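PDB 3UBH: neural-cadherin from Drosophila melanogaster, which mediates calcium-dependent, homophilic adhesion between cells and may thereby contribute to the sorting of different cell types, here seen as an ectodomain fragment of four cadherin repeats. Local coordinates for residues Val101-Asp106 against Pro140-Asn145; His147-Arg152 against Tyr185-Asp190; His332-Asp337 against Val412-Lys417; Val364-Phe369 against Ala390-Ile395. One frame throughout, in Å; residues are numbered along the deposited sequence.

Interaction 1: residues Val101-Asp106 against Pro140-Asn145; sequences VKDVND and PDTDHN. With CA (calcium ion), chain C; CA (calcium ion), chain D; CA (calcium ion), chain B.
Asn105 and Asp141 bring their backbones together where the linker following strand 92-102 meets the turn after strand 131-138, their CA atoms 5.5 Å apart. Val101 and Lys102 end the strand, and from Asp103 the chain is loop, with an inverse gamma turn centred on Asn105; Asp141 opens a type I turn that ends at His144. Calcium, rather than strand pairing, joins the two loops. Asp141 points toward the other segment and splits its carboxylate between two ions: OD2 lies 2.3 Å from the chain C calcium and OD1 2.6 Å from the chain D calcium. At the first ion it is joined by Asp103 OD1, Asp106 OD1 and the backbone oxygen of Val104; at the second by Asn105 OD1, whose amide plane is turned 42° from the Asp141 carboxylate. Val104 O and Asp141 OD2 are 2.8 Å apart, a closeness the shared cation makes tolerable. Asp106 also bridges, its OD2 reaching the chain B calcium at 2.4 Å. The other oxygen of Asp103, OD2, takes the Thr142 backbone N at 3.3 Å, nearly along its C-O axis; the Thr142 hydroxyl is modelled implausibly close to it, so its exact position is doubtful. With CG anti to the backbone N (chi1 -165°), Asp103 can hold the ion with one oxygen and the turn with the other. Short acidic side chains suit this linker, supplying paired oxygens close to the backbone. Glu18, Asp64, Glu66, Glu107, Asp139, Asp190 and Gln201 contribute further ligands between strand 92-102 and strands 131-138, 181-190 and 200-212.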
# COMPACT_ATOMS: atom_id res chain seq x y z
N VAL A 101 -29.48 -10.08 6.28
CA VAL A 101 -28.92 -8.92 6.94
C VAL A 101 -29.62 -7.67 6.43
O VAL A 101 -29.60 -7.38 5.23
CB VAL A 101 -27.41 -8.80 6.68
CG1 VAL A 101 -26.83 -7.60 7.43
CG2 VAL A 101 -26.69 -10.08 7.08
N LYS A 102 -30.25 -6.94 7.35
CA LYS A 102 -30.95 -5.71 6.97
C LYS A 102 -30.07 -4.46 7.06
O LYS A 102 -29.21 -4.33 7.94
CB LYS A 102 -32.25 -5.55 7.76
CG LYS A 102 -33.34 -6.55 7.34
CD LYS A 102 -34.01 -6.14 6.02
CE LYS A 102 -34.31 -7.37 5.14
NZ LYS A 102 -35.34 -7.09 4.07
N ASP A 103 -30.29 -3.53 6.13
CA ASP A 103 -29.50 -2.31 6.05
C ASP A 103 -29.74 -1.38 7.23
O ASP A 103 -30.86 -1.25 7.73
CB ASP A 103 -29.78 -1.57 4.74
CG ASP A 103 -28.74 -0.49 4.43
OD1 ASP A 103 -27.60 -0.57 4.94
OD2 ASP A 103 -29.06 0.43 3.66
N VAL A 104 -28.67 -0.74 7.69
CA VAL A 104 -28.76 0.35 8.63
C VAL A 104 -27.93 1.48 8.03
O VAL A 104 -26.84 1.24 7.50
CB VAL A 104 -28.20 -0.04 10.04
CG1 VAL A 104 -28.24 1.15 11.00
CG2 VAL A 104 -28.96 -1.20 10.63
N ASN A 105 -28.44 2.70 8.12
CA ASN A 105 -27.68 3.88 7.74
C ASN A 105 -26.49 4.11 8.69
O ASN A 105 -26.60 4.86 9.65
CB ASN A 105 -28.60 5.09 7.72
CG ASN A 105 -27.98 6.28 7.03
OD1 ASN A 105 -26.78 6.51 7.13
ND2 ASN A 105 -28.80 7.04 6.31
N ASP A 106 -25.36 3.47 8.39
CA ASP A 106 -24.25 3.38 9.34
C ASP A 106 -22.92 3.90 8.79
O ASP A 106 -21.89 3.85 9.48
CB ASP A 106 -24.09 1.94 9.82
CG ASP A 106 -23.64 0.98 8.72
OD1 ASP A 106 -24.08 1.11 7.55
OD2 ASP A 106 -22.83 0.08 9.01
N PRO A 140 -22.78 5.59 1.05
CA PRO A 140 -22.87 4.17 0.76
C PRO A 140 -24.21 3.53 1.09
O PRO A 140 -24.52 2.49 0.52
CB PRO A 140 -21.77 3.56 1.65
CG PRO A 140 -20.87 4.67 1.97
CD PRO A 140 -21.76 5.87 2.07
N ASP A 141 -24.98 4.14 1.99
CA ASP A 141 -26.24 3.55 2.48
C ASP A 141 -27.37 3.68 1.47
O ASP A 141 -27.42 4.64 0.72
CB ASP A 141 -26.67 4.18 3.81
CG ASP A 141 -25.76 3.81 4.95
OD1 ASP A 141 -25.09 4.71 5.50
OD2 ASP A 141 -25.71 2.61 5.31
N THR A 142 -28.29 2.72 1.48
CA THR A 142 -29.36 2.63 0.48
C THR A 142 -30.31 3.84 0.50
O THR A 142 -30.63 4.40 -0.56
CB THR A 142 -30.17 1.33 0.64
OG1 THR A 142 -30.64 1.21 1.99
CG2 THR A 142 -29.32 0.10 0.29
N ASP A 143 -30.73 4.25 1.69
CA ASP A 143 -31.71 5.32 1.88
C ASP A 143 -31.11 6.68 2.28
O ASP A 143 -31.75 7.44 3.00
CB ASP A 143 -32.76 4.89 2.90
CG ASP A 143 -32.24 4.91 4.36
OD1 ASP A 143 -33.05 5.24 5.25
OD2 ASP A 143 -31.05 4.60 4.61
N HIS A 144 -29.91 7.00 1.80
CA HIS A 144 -29.24 8.27 2.14
C HIS A 144 -30.05 9.53 1.81
O HIS A 144 -30.97 9.51 0.99
CB HIS A 144 -27.87 8.35 1.48
CG HIS A 144 -27.92 8.33 -0.01
ND1 HIS A 144 -28.35 9.40 -0.76
CD2 HIS A 144 -27.56 7.37 -0.90
CE1 HIS A 144 -28.27 9.10 -2.04
NE2 HIS A 144 -27.79 7.88 -2.15
N ASN A 145 -29.71 10.63 2.46
CA ASN A 145 -30.45 11.86 2.30
C ASN A 145 -29.49 13.02 2.47
O ASN A 145 -29.38 13.60 3.55
CB ASN A 145 -31.60 11.93 3.31
CG ASN A 145 -32.50 13.14 3.10
OD1 ASN A 145 -32.32 13.93 2.17
ND2 ASN A 145 -33.48 13.29 3.98
CA CA C . -25.71 0.40 5.90
CA CA D . -25.20 7.28 5.43
CA CA B . -21.97 -1.07 7.06

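Interaction 2: residues His147-Arg152 against Tyr185-Asp190; sequences HYFIVR and YVKAED. With CA (calcium ion), chain D.
Strands 146-153 and 181-190 pair antiparallel at the margin of a four-stranded sheet, and the contact combines regular backbone bonding with a cation-pi stack. His147 with Glu189 and Phe149 with Lys187 are hydrogen-bonded pairs; His147 N reaches Glu189 O at 2.8 Å. Phe149 CE2 lies against the Glu189 side chain, 3.6 Å from CD, ring and carboxylate steeply inclined at 74°. Tyr148 and Ile150 turn to the opposite face, where Tyr148 CD1 rests 3.8 Å from the small Ala188 CB and Ile150 meets Val186; Leu135 and Phe111 of the other sheet pack there. At the far end lies a classic beta bulge: Tyr185 O accepts Val151 N at 2.8 Å and, weakly, Arg152 N, while Tyr185 N bonds back to Arg152 O. The guanidinium of Arg152 lies flat on the Tyr185 ring, planes 20° apart, with NH2 over the ring centre; a bend at chi3 (44°) folds it back. NH2 also forms a salt bridge with Glu205. Beside the bulge, Val151 CG1 touches Lys187 CG, and the extended lysine carries NZ to Glu189 OE2, 3.2 Å away; OE1 turns to Gln191. Asp190, closing the strand, binds calcium through OD2, linking this Greek-key cadherin sandwich to its interdomain site.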
# COMPACT_ATOMS: atom_id res chain seq x y z
N HIS A 147 -27.72 16.48 2.40
CA HIS A 147 -28.03 17.89 2.53
C HIS A 147 -26.72 18.67 2.57
O HIS A 147 -25.77 18.25 3.25
CB HIS A 147 -28.83 18.13 3.82
CG HIS A 147 -30.25 17.69 3.74
ND1 HIS A 147 -31.31 18.58 3.75
CD2 HIS A 147 -30.80 16.45 3.67
CE1 HIS A 147 -32.45 17.91 3.67
NE2 HIS A 147 -32.17 16.62 3.63
N TYR A 148 -26.67 19.78 1.84
CA TYR A 148 -25.45 20.60 1.76
C TYR A 148 -25.56 21.87 2.61
O TYR A 148 -26.63 22.47 2.74
CB TYR A 148 -25.14 20.96 0.31
CG TYR A 148 -24.84 19.74 -0.52
CD1 TYR A 148 -23.57 19.15 -0.48
CD2 TYR A 148 -25.83 19.14 -1.30
CE1 TYR A 148 -23.28 18.01 -1.23
CE2 TYR A 148 -25.55 17.99 -2.05
CZ TYR A 148 -24.27 17.44 -2.00
OH TYR A 148 -23.99 16.32 -2.72
N PHE A 149 -24.44 22.27 3.19
CA PHE A 149 -24.42 23.43 4.04
C PHE A 149 -23.11 24.19 3.96
O PHE A 149 -22.04 23.59 3.81
CB PHE A 149 -24.65 23.01 5.49
CG PHE A 149 -26.00 22.43 5.74
CD1 PHE A 149 -27.12 23.26 5.84
CD2 PHE A 149 -26.16 21.05 5.89
CE1 PHE A 149 -28.38 22.71 6.08
CE2 PHE A 149 -27.41 20.50 6.14
CZ PHE A 149 -28.52 21.32 6.23
N ILE A 150 -23.21 25.51 4.08
CA ILE A 150 -22.07 26.32 4.43
C ILE A 150 -22.12 26.38 5.94
O ILE A 150 -23.07 26.91 6.48
CB ILE A 150 -22.18 27.71 3.83
CG1 ILE A 150 -21.94 27.61 2.32
CG2 ILE A 150 -21.20 28.67 4.49
CD1 ILE A 150 -22.39 28.82 1.55
N VAL A 151 -21.13 25.84 6.63
CA VAL A 151 -21.16 25.88 8.11
C VAL A 151 -20.55 27.14 8.67
O VAL A 151 -20.90 27.57 9.76
CB VAL A 151 -20.51 24.66 8.80
CG1 VAL A 151 -21.36 23.44 8.62
CG2 VAL A 151 -19.10 24.41 8.28
N ARG A 152 -19.64 27.74 7.92
CA ARG A 152 -18.90 28.88 8.43
C ARG A 152 -18.49 29.69 7.23
O ARG A 152 -17.94 29.16 6.25
CB ARG A 152 -17.68 28.38 9.20
CG ARG A 152 -17.22 29.26 10.31
CD ARG A 152 -16.48 28.43 11.35
NE ARG A 152 -15.55 27.47 10.75
CZ ARG A 152 -14.25 27.70 10.54
NH1 ARG A 152 -13.69 28.86 10.88
NH2 ARG A 152 -13.51 26.76 9.99
N TYR A 185 -16.32 27.32 4.64
CA TYR A 185 -16.21 25.98 5.18
C TYR A 185 -17.56 25.31 4.99
O TYR A 185 -18.58 25.83 5.41
CB TYR A 185 -15.76 26.02 6.65
CG TYR A 185 -14.38 26.63 6.80
CD1 TYR A 185 -14.21 28.00 6.96
CD2 TYR A 185 -13.23 25.84 6.71
CE1 TYR A 185 -12.95 28.57 7.05
CE2 TYR A 185 -11.96 26.40 6.80
CZ TYR A 185 -11.84 27.76 6.96
OH TYR A 185 -10.59 28.32 7.06
N VAL A 186 -17.57 24.18 4.31
CA VAL A 186 -18.80 23.53 3.92
C VAL A 186 -18.85 22.12 4.49
O VAL A 186 -17.80 21.56 4.85
CB VAL A 186 -18.94 23.43 2.36
CG1 VAL A 186 -19.17 24.81 1.74
CG2 VAL A 186 -17.70 22.75 1.74
N LYS A 187 -20.05 21.55 4.58
CA LYS A 187 -20.20 20.14 4.94
C LYS A 187 -21.38 19.59 4.18
O LYS A 187 -22.22 20.35 3.71
CB LYS A 187 -20.38 19.94 6.46
CG LYS A 187 -21.73 20.44 6.99
CD LYS A 187 -22.05 19.88 8.38
CE LYS A 187 -23.33 20.52 8.95
NZ LYS A 187 -23.60 20.08 10.33
N ALA A 188 -21.42 18.27 4.04
CA ALA A 188 -22.58 17.58 3.55
C ALA A 188 -22.95 16.59 4.62
O ALA A 188 -22.08 15.95 5.22
CB ALA A 188 -22.25 16.87 2.27
N GLU A 189 -24.25 16.47 4.91
CA GLU A 189 -24.70 15.51 5.91
C GLU A 189 -25.81 14.59 5.40
O GLU A 189 -26.54 14.93 4.47
CB GLU A 189 -25.11 16.22 7.22
CG GLU A 189 -26.31 17.14 7.10
CD GLU A 189 -26.68 17.85 8.39
OE1 GLU A 189 -27.85 18.30 8.50
OE2 GLU A 189 -25.81 17.98 9.29
N ASP A 190 -25.89 13.39 5.99
CA ASP A 190 -26.91 12.42 5.63
C ASP A 190 -27.94 12.43 6.75
O ASP A 190 -27.66 11.98 7.86
CB ASP A 190 -26.28 11.04 5.45
CG ASP A 190 -27.29 9.95 5.18
OD1 ASP A 190 -28.47 10.26 4.92
OD2 ASP A 190 -26.90 8.77 5.24
CA CA D . -25.20 7.28 5.43

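Interaction 3: residues His332-Asp337 against Val412-Lys417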
# COMPACT_ATOMS: atom_id res chain seq x y z
N HIS A 332 50.21 -23.29 2.30
CA HIS A 332 51.37 -24.16 2.13
C HIS A 332 51.76 -24.89 3.40
O HIS A 332 51.26 -24.56 4.49
CB HIS A 332 52.57 -23.34 1.67
CG HIS A 332 52.68 -23.19 0.19
ND1 HIS A 332 53.29 -24.14 -0.61
CD2 HIS A 332 52.25 -22.21 -0.64
CE1 HIS A 332 53.24 -23.74 -1.87
NE2 HIS A 332 52.61 -22.57 -1.92
N ASN A 333 52.65 -25.87 3.26
CA ASN A 333 53.24 -26.58 4.40
C ASN A 333 52.21 -27.08 5.41
O ASN A 333 52.46 -27.06 6.61
CB ASN A 333 54.26 -25.69 5.11
CG ASN A 333 55.33 -25.17 4.19
OD1 ASN A 333 56.14 -25.94 3.67
ND2 ASN A 333 55.34 -23.85 3.97
N VAL A 334 51.05 -27.51 4.92
CA VAL A 334 50.01 -28.00 5.79
C VAL A 334 50.34 -29.44 6.15
O VAL A 334 50.46 -30.29 5.27
CB VAL A 334 48.63 -27.95 5.11
CG1 VAL A 334 47.55 -28.25 6.12
CG2 VAL A 334 48.39 -26.60 4.50
N ASP A 335 50.50 -29.71 7.44
CA ASP A 335 50.75 -31.08 7.90
C ASP A 335 49.51 -31.93 7.62
O ASP A 335 48.40 -31.54 7.97
CB ASP A 335 51.12 -31.10 9.38
CG ASP A 335 52.53 -30.53 9.64
OD1 ASP A 335 53.48 -30.92 8.92
OD2 ASP A 335 52.68 -29.71 10.58
N GLU A 336 49.69 -33.07 6.97
CA GLU A 336 48.54 -33.90 6.59
C GLU A 336 47.86 -34.59 7.78
O GLU A 336 46.67 -34.90 7.71
CB GLU A 336 48.90 -34.93 5.52
CG GLU A 336 50.02 -35.90 5.86
CD GLU A 336 50.40 -36.79 4.67
OE1 GLU A 336 50.89 -37.92 4.90
OE2 GLU A 336 50.21 -36.35 3.51
N ASP A 337 48.60 -34.80 8.86
CA ASP A 337 48.04 -35.43 10.03
C ASP A 337 47.23 -34.46 10.90
O ASP A 337 46.77 -34.84 11.98
CB ASP A 337 49.12 -36.18 10.85
CG ASP A 337 50.21 -35.26 11.41
OD1 ASP A 337 50.24 -34.04 11.10
OD2 ASP A 337 51.06 -35.78 12.17
N VAL A 412 40.92 -22.65 -4.54
CA VAL A 412 41.74 -22.83 -3.33
C VAL A 412 42.69 -24.02 -3.52
O VAL A 412 42.27 -25.10 -3.95
CB VAL A 412 40.89 -23.05 -2.07
CG1 VAL A 412 41.78 -23.27 -0.85
CG2 VAL A 412 40.02 -21.87 -1.84
N ARG A 413 43.97 -23.79 -3.19
CA ARG A 413 44.99 -24.82 -3.28
C ARG A 413 45.50 -25.09 -1.88
O ARG A 413 45.88 -24.16 -1.15
CB ARG A 413 46.16 -24.39 -4.19
CG ARG A 413 45.78 -24.13 -5.66
CD ARG A 413 46.98 -23.81 -6.57
NE ARG A 413 47.69 -22.56 -6.25
CZ ARG A 413 47.27 -21.33 -6.53
NH1 ARG A 413 46.11 -21.12 -7.15
NH2 ARG A 413 48.00 -20.28 -6.18
N VAL A 414 45.51 -26.36 -1.49
CA VAL A 414 46.11 -26.73 -0.22
C VAL A 414 47.26 -27.69 -0.50
O VAL A 414 47.02 -28.81 -0.96
CB VAL A 414 45.08 -27.36 0.75
CG1 VAL A 414 45.73 -27.75 2.07
CG2 VAL A 414 43.89 -26.42 1.00
N TYR A 415 48.50 -27.27 -0.25
CA TYR A 415 49.65 -28.17 -0.37
C TYR A 415 49.97 -28.82 0.97
O TYR A 415 50.20 -28.14 1.97
CB TYR A 415 50.89 -27.43 -0.90
CG TYR A 415 50.81 -26.90 -2.32
CD1 TYR A 415 51.45 -27.56 -3.37
CD2 TYR A 415 50.12 -25.71 -2.62
CE1 TYR A 415 51.40 -27.07 -4.68
CE2 TYR A 415 50.07 -25.21 -3.93
CZ TYR A 415 50.72 -25.89 -4.95
OH TYR A 415 50.66 -25.40 -6.24
N THR A 416 49.98 -30.14 1.01
CA THR A 416 50.24 -30.84 2.25
C THR A 416 51.63 -31.47 2.26
O THR A 416 52.32 -31.54 1.24
CB THR A 416 49.22 -31.96 2.46
OG1 THR A 416 49.25 -32.83 1.31
CG2 THR A 416 47.82 -31.40 2.64
N LYS A 417 52.04 -31.94 3.43
CA LYS A 417 53.27 -32.71 3.56
C LYS A 417 53.21 -33.64 4.76
O LYS A 417 52.34 -33.49 5.62
CB LYS A 417 54.48 -31.76 3.67
CG LYS A 417 54.40 -30.71 4.78
CD LYS A 417 55.77 -30.49 5.44
CE LYS A 417 55.65 -29.67 6.71
NZ LYS A 417 56.90 -29.68 7.51
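Tyr415 lies flat against His332 where strand 328-335, the later part of the split N-terminal strand of a cadherin repeat, runs parallel to the last strand, 407-417, as in the Greek-key beta sandwich of this family. Its CG stands anti to the carbonyl carbon (chi1 -66°), which sets the ring alongside the imidazole, both side chains pointing the same way. From the root outward, CB lies 4.1 Å from His332 ND1, CG comes next to CE1, and CD2 makes the nearest approach, 3.8 Å from His332 CE1. CE2, further out, still lies close to CE1 and NE2. At the outer ring Tyr391 meets the tyrosine edge-to-face, Tyr415 CZ lying 3.7 Å from Tyr391 CE1. The His332 and Tyr415 planes are only 5° apart and the centroids 4.7 Å, an offset stack in which each ring's rim overlies the other. Two flat rings can thus share a face at the edge of the sheet.

Beyond the rings the backbones take over. The chain turns a corner at Asn333, where phi is positive (49°), just before the parallel pairing begins. Val334 is bonded through both its N, to Tyr415 O, and its O, to Lys417 N at 2.9 Å, the residues flanking Thr416, as in parallel pairing. Valine, beta-branched, suits an extended strand and puts CG2 against Val414 CG1 at 3.8 Å. On the opposite face Lys417 runs beside Asp335, its CE 3.3 Å from OD1, while the salt bridge itself is long. The pairing ends where Glu336 N donates to Lys417 O over 3.0 Å.

Interaction 4: residues Val364-Phe369 against Ala390-Ile395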
# COMPACT_ATOMS: atom_id res chain seq x y z
N VAL A 364 32.03 -25.02 -0.22
CA VAL A 364 33.28 -25.60 -0.69
C VAL A 364 32.97 -26.87 -1.51
O VAL A 364 32.12 -27.67 -1.11
CB VAL A 364 34.19 -25.88 0.50
CG1 VAL A 364 35.15 -27.00 0.22
CG2 VAL A 364 34.95 -24.61 0.88
N SER A 365 33.64 -27.03 -2.65
CA SER A 365 33.32 -28.12 -3.59
C SER A 365 33.94 -29.48 -3.21
O SER A 365 33.55 -30.53 -3.75
CB SER A 365 33.73 -27.73 -5.01
OG SER A 365 35.13 -27.63 -5.13
N ASP A 366 34.89 -29.45 -2.29
CA ASP A 366 35.59 -30.65 -1.86
C ASP A 366 35.22 -31.00 -0.42
O ASP A 366 35.62 -30.29 0.52
CB ASP A 366 37.10 -30.41 -1.95
CG ASP A 366 37.90 -31.68 -2.09
OD1 ASP A 366 37.63 -32.66 -1.36
OD2 ASP A 366 38.82 -31.69 -2.93
N ASP A 367 34.47 -32.09 -0.23
CA ASP A 367 34.01 -32.46 1.11
C ASP A 367 35.13 -32.85 2.11
O ASP A 367 34.85 -33.25 3.24
CB ASP A 367 32.85 -33.48 1.05
CG ASP A 367 33.27 -34.84 0.49
OD1 ASP A 367 32.37 -35.70 0.32
OD2 ASP A 367 34.47 -35.08 0.23
N HIS A 368 36.38 -32.73 1.68
CA HIS A 368 37.53 -32.87 2.59
C HIS A 368 37.66 -31.64 3.49
O HIS A 368 38.34 -31.66 4.51
CB HIS A 368 38.83 -33.07 1.81
CG HIS A 368 39.00 -34.44 1.24
ND1 HIS A 368 39.62 -35.46 1.93
CD2 HIS A 368 38.62 -34.96 0.05
CE1 HIS A 368 39.61 -36.55 1.19
NE2 HIS A 368 39.02 -36.28 0.04
N PHE A 369 36.99 -30.55 3.08
CA PHE A 369 37.03 -29.28 3.79
C PHE A 369 35.62 -28.81 4.08
O PHE A 369 34.66 -29.33 3.50
CB PHE A 369 37.80 -28.25 2.95
CG PHE A 369 39.17 -28.72 2.54
CD1 PHE A 369 39.33 -29.48 1.38
CD2 PHE A 369 40.28 -28.46 3.32
CE1 PHE A 369 40.59 -29.96 1.00
CE2 PHE A 369 41.54 -28.93 2.95
CZ PHE A 369 41.69 -29.68 1.79
N ALA A 390 49.76 -35.20 -2.56
CA ALA A 390 49.89 -34.26 -1.44
C ALA A 390 49.32 -32.86 -1.72
O ALA A 390 49.92 -31.85 -1.36
CB ALA A 390 51.35 -34.18 -0.97
N TYR A 391 48.14 -32.82 -2.33
CA TYR A 391 47.62 -31.57 -2.89
C TYR A 391 46.12 -31.60 -3.11
O TYR A 391 45.59 -32.54 -3.69
CB TYR A 391 48.34 -31.31 -4.22
CG TYR A 391 47.78 -30.21 -5.08
CD1 TYR A 391 48.16 -28.88 -4.89
CD2 TYR A 391 46.90 -30.50 -6.13
CE1 TYR A 391 47.66 -27.87 -5.71
CE2 TYR A 391 46.40 -29.50 -6.95
CZ TYR A 391 46.79 -28.20 -6.73
OH TYR A 391 46.29 -27.21 -7.53
N TYR A 392 45.45 -30.55 -2.67
CA TYR A 392 44.02 -30.40 -2.90
C TYR A 392 43.76 -29.12 -3.69
O TYR A 392 44.32 -28.08 -3.38
CB TYR A 392 43.27 -30.39 -1.58
CG TYR A 392 43.39 -31.69 -0.82
CD1 TYR A 392 44.45 -31.90 0.06
CD2 TYR A 392 42.46 -32.71 -0.99
CE1 TYR A 392 44.58 -33.10 0.76
CE2 TYR A 392 42.58 -33.91 -0.29
CZ TYR A 392 43.65 -34.10 0.58
OH TYR A 392 43.77 -35.28 1.29
N GLU A 393 42.93 -29.24 -4.73
CA GLU A 393 42.49 -28.09 -5.52
C GLU A 393 40.96 -28.07 -5.62
O GLU A 393 40.36 -28.98 -6.20
CB GLU A 393 43.10 -28.12 -6.92
CG GLU A 393 42.92 -26.81 -7.64
CD GLU A 393 43.11 -26.91 -9.14
OE1 GLU A 393 42.32 -27.61 -9.80
OE2 GLU A 393 44.04 -26.23 -9.65
N PHE A 394 40.34 -27.03 -5.08
CA PHE A 394 38.89 -26.94 -5.05
C PHE A 394 38.35 -25.50 -5.11
O PHE A 394 39.11 -24.53 -5.09
CB PHE A 394 38.34 -27.63 -3.81
CG PHE A 394 38.78 -27.00 -2.52
CD1 PHE A 394 38.01 -25.99 -1.92
CD2 PHE A 394 39.96 -27.39 -1.90
CE1 PHE A 394 38.40 -25.41 -0.73
CE2 PHE A 394 40.36 -26.81 -0.71
CZ PHE A 394 39.57 -25.82 -0.12
N ILE A 395 37.03 -25.38 -5.13
CA ILE A 395 36.39 -24.11 -5.34
C ILE A 395 35.58 -23.69 -4.11
O ILE A 395 34.84 -24.50 -3.54
CB ILE A 395 35.50 -24.17 -6.60
CG1 ILE A 395 36.38 -24.51 -7.81
CG2 ILE A 395 34.77 -22.85 -6.82
CD1 ILE A 395 35.65 -24.60 -9.12
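Phe369 and Phe394 stack in an aromatic cluster, with His368 and Tyr392, that packs the loop after strand 360-364 against strand 391-400 of the last Greek-key cadherin sandwich in this fragment. Because Phe369 begins strand 369-371 of the opposite sheet, the cluster also joins the two sheets. Among the ring contacts, the Phe369-Phe394 pair is an offset stack, planes 21° apart, with Phe394 CE2 over one face of Phe369 toward its rim. Phe369 turns its edge to the face of Tyr392, CZ reaching Tyr392 CG at 3.7 Å in a T-shaped pair with planes at 81°. Thus one ring shows its face to Phe394 and its edge to Tyr392, as a large flat side chain can in a buried core. Tyr392 CE2 stands over the centre of the His368 ring, the two planes meeting obliquely. The phenol oxygen of Tyr392 finds its hydrogen bond at Leu383 O.

Aliphatic contacts close in around Phe394. Val364 CG1 lies 3.7 Å from its CD1, while the methylene of Asp366 packs on its CB, 3.6 Å away. The phenylalanine CG sits between the backbone N and the carbonyl carbon (chi1 63°), which directs its ring toward Phe369.

Polar bonds hold the margin. The turn Asp366-Phe369 is type I, closed by Phe369 N to Asp366 O at 2.9 Å, and Ser365 bonds twice to Ile395. Serine suits this place because its short hydroxyl can stand in for a backbone acceptor: Ser365 N gives to Ile395 O, and in return Ile395 N gives to Ser365 OG at 2.9 Å.

Interactions 1 and 2 lie on one side of the chain's centre, interactions 3 and 4 on the other, with interaction 1 about 83 Å from interaction 3 between centres. Interaction 1 is a surface junction between repeats, made by carboxylate, amide and backbone oxygens around calcium; the other three are partly buried contacts inside repeats. Interaction 2 pairs strands and shares the chain D calcium with interaction 1, where Asn105 ND2 lies 2.8 Å from Asp190 OD2. Interactions 3 and 4 meet in one sheet, Val414 N lying 2.8 Å from Tyr392 O. There interaction 3 supplies the parallel edge pairing, and interaction 4 the aromatic filling.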